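Local coordinates for TRAP-T family transporter, DctP (Periplasmic binding) subunit (Sulfitobacter sp. NAS-14.1, PDB 4PF8), which binds beta-D-galacturonate as the periplasmic solute-binding subunit of a TRAP transporter, probably delivering it to the membrane components for uptake, at residues 73-76 with 77-81. Sequence-based numbering, arbitrary orientation.
Sequences AIEQ and LRLGI
I81 N donates to Q76 O at 2.9 Å, the 6→1 bond of a Schellman motif ending helix 70-79. The 5→2 bond, G80 N to L77 O at 3.1 Å, and the positive phi of G80 (86°) complete the evidence. Before it the regular i to i+4 ladder still runs: L77 N to A73 O, R78 N to I74 O (3.0 Å) and L79 N to E75 O. Q76 O also receives a weak bond from L79 N.

Among side chains, E75 OE1 and R78 NH1 form a long salt bridge of 3.8 Å. The carboxylate and guanidinium planes stand 83° apart and the oxygen lies well out of the guanidinium plane, so the link is one of charge alone; R78 NE donates a hydrogen bond to K133 O. With E75 CG anti to the backbone N (chi1 178°), CG lies 4.0 Å from L79 CD1, and the bend at chi2 turns OE1 toward R78. Across the cap, I81 CG2 packs 3.7 Å from Q76 OE1, the two side chains crossing at about a right angle, while Q76 NE2 bonds L67 O. L77 packs on F87 of strand 84-88 and I135 of strand 135-141, seating the helix end against that sheet. Directed backbone bonds therefore define this terminus; the long, out-of-plane E75-R78 pair probably adds only a modest electrostatic contribution.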
ATOM      1  N   ALA A  73      -6.899  -8.492  -8.536  1.00  8.06           N
ATOM      2  CA  ALA A  73      -7.757  -7.323  -8.740  1.00  7.87           C
ATOM      3  C   ALA A  73      -7.121  -6.327  -9.703  1.00  7.45           C
ATOM      4  O   ALA A  73      -7.795  -5.714 -10.528  1.00  7.59           O
ATOM      5  CB  ALA A  73      -8.091  -6.667  -7.406  1.00  8.69           C
ATOM      6  N   ILE A  74      -5.807  -6.168  -9.607  1.00  7.66           N
ATOM      7  CA  ILE A  74      -5.102  -5.282 -10.506  1.00  8.10           C
ATOM      8  C   ILE A  74      -5.266  -5.791 -11.930  1.00  8.99           C
ATOM      9  O   ILE A  74      -5.511  -5.022 -12.865  1.00  9.75           O
ATOM     10  CB  ILE A  74      -3.606  -5.184 -10.145  1.00  8.70           C
ATOM     11  CG1 ILE A  74      -3.438  -4.390  -8.848  1.00  8.46           C
ATOM     12  CG2 ILE A  74      -2.825  -4.529 -11.292  1.00 10.24           C
ATOM     13  CD1 ILE A  74      -2.095  -4.593  -8.145  1.00  9.84           C
ATOM     14  N   GLU A  75      -5.131  -7.104 -12.107  1.00  9.69           N
ATOM     15  CA  GLU A  75      -5.311  -7.700 -13.432  1.00 11.96           C
ATOM     16  C   GLU A  75      -6.743  -7.463 -13.943  1.00 10.83           C
ATOM     17  O   GLU A  75      -6.954  -7.119 -15.114  1.00 12.88           O
ATOM     18  CB  GLU A  75      -5.006  -9.196 -13.379  1.00 15.14           C
ATOM     19  CG  GLU A  75      -5.213  -9.917 -14.703  1.00 26.37           C
ATOM     20  CD  GLU A  75      -4.078  -9.682 -15.691  1.00 34.59           C
ATOM     21  OE1 GLU A  75      -3.144  -8.892 -15.378  1.00 33.29           O
ATOM     22  OE2 GLU A  75      -4.125 -10.303 -16.786  1.00 41.45           O
ATOM     23  N   GLN A  76      -7.728  -7.647 -13.071  1.00  9.69           N
ATOM     24  CA  GLN A  76      -9.115  -7.386 -13.474  1.00  9.67           C
ATOM     25  C   GLN A  76      -9.291  -5.952 -13.942  1.00  9.52           C
ATOM     26  O   GLN A  76     -10.006  -5.682 -14.906  1.00 10.11           O
ATOM     27  CB  GLN A  76     -10.082  -7.630 -12.326  1.00  9.73           C
ATOM     28  CG  GLN A  76     -10.219  -9.075 -11.894  1.00 10.54           C
ATOM     29  CD  GLN A  76     -11.160  -9.193 -10.720  1.00 12.64           C
ATOM     30  OE1 GLN A  76     -12.254  -8.616 -10.733  1.00 15.03           O
ATOM     31  NE2 GLN A  76     -10.750  -9.925  -9.696  1.00 11.75           N
ATOM     32  N   LEU A  77      -8.686  -5.009 -13.231  1.00  9.56           N
ATOM     33  CA  LEU A  77      -8.864  -3.602 -13.557  1.00 10.65           C
ATOM     34  C   LEU A  77      -8.241  -3.276 -14.905  1.00  9.83           C
ATOM     35  O   LEU A  77      -8.837  -2.575 -15.730  1.00 10.31           O
ATOM     36  CB  LEU A  77      -8.280  -2.721 -12.441  1.00 10.39           C
ATOM     37  CG  LEU A  77      -8.631  -1.244 -12.665  1.00 14.08           C
ATOM     38  CD1 LEU A  77      -9.327  -0.612 -11.461  1.00 12.93           C
ATOM     39  CD2 LEU A  77      -7.388  -0.474 -13.059  1.00 20.51           C
ATOM     40  N   ARG A  78      -7.058  -3.818 -15.171  1.00 10.35           N
ATOM     41  CA  ARG A  78      -6.396  -3.607 -16.445  1.00 11.77           C
ATOM     42  C   ARG A  78      -7.230  -4.165 -17.587  1.00 15.63           C
ATOM     43  O   ARG A  78      -7.248  -3.606 -18.680  1.00 15.02           O
ATOM     44  CB  ARG A  78      -5.007  -4.256 -16.460  1.00 13.16           C
ATOM     45  CG  ARG A  78      -4.046  -3.633 -15.500  1.00 13.72           C
ATOM     46  CD  ARG A  78      -2.721  -4.368 -15.510  1.00 15.24           C
ATOM     47  NE  ARG A  78      -2.088  -4.251 -16.813  1.00 18.58           N
ATOM     48  CZ  ARG A  78      -1.194  -5.104 -17.291  1.00 23.24           C
ATOM     49  NH1 ARG A  78      -0.823  -6.154 -16.565  1.00 26.58           N
ATOM     50  NH2 ARG A  78      -0.672  -4.901 -18.488  1.00 21.97           N
ATOM     51  N   LEU A  79      -7.928  -5.267 -17.328  1.00 12.39           N
ATOM     52  CA  LEU A  79      -8.745  -5.911 -18.348  1.00 14.22           C
ATOM     53  C   LEU A  79     -10.114  -5.267 -18.516  1.00 13.20           C
ATOM     54  O   LEU A  79     -10.839  -5.604 -19.452  1.00 14.85           O
ATOM     55  CB  LEU A  79      -8.940  -7.377 -17.991  1.00 17.76           C
ATOM     56  CG  LEU A  79      -7.714  -8.280 -18.033  1.00 24.40           C
ATOM     57  CD1 LEU A  79      -8.113  -9.627 -17.448  1.00 26.41           C
ATOM     58  CD2 LEU A  79      -7.172  -8.435 -19.444  1.00 31.37           C
ATOM     59  N   GLY A  80     -10.487  -4.357 -17.617  1.00 13.57           N
ATOM     60  CA  GLY A  80     -11.785  -3.712 -17.672  1.00 14.76           C
ATOM     61  C   GLY A  80     -12.914  -4.452 -17.006  1.00 16.52           C
ATOM     62  O   GLY A  80     -14.068  -4.054 -17.131  1.00 18.91           O
ATOM     63  N   ILE A  81     -12.567  -5.517 -16.284  1.00 13.47           N
ATOM     64  CA  ILE A  81     -13.493  -6.349 -15.531  1.00 15.71           C
ATOM     65  C   ILE A  81     -13.889  -5.673 -14.229  1.00 15.38           C
ATOM     66  O   ILE A  81     -14.985  -5.892 -13.714  1.00 17.84           O
ATOM     67  CB  ILE A  81     -12.789  -7.707 -15.168  1.00 18.49           C
ATOM     68  CG1 ILE A  81     -12.559  -8.525 -16.431  1.00 31.16           C
ATOM     69  CG2 ILE A  81     -13.619  -8.511 -14.184  1.00 24.94           C
ATOM     70  CD1 ILE A  81     -11.707  -9.740 -16.196  1.00 28.09           C
TER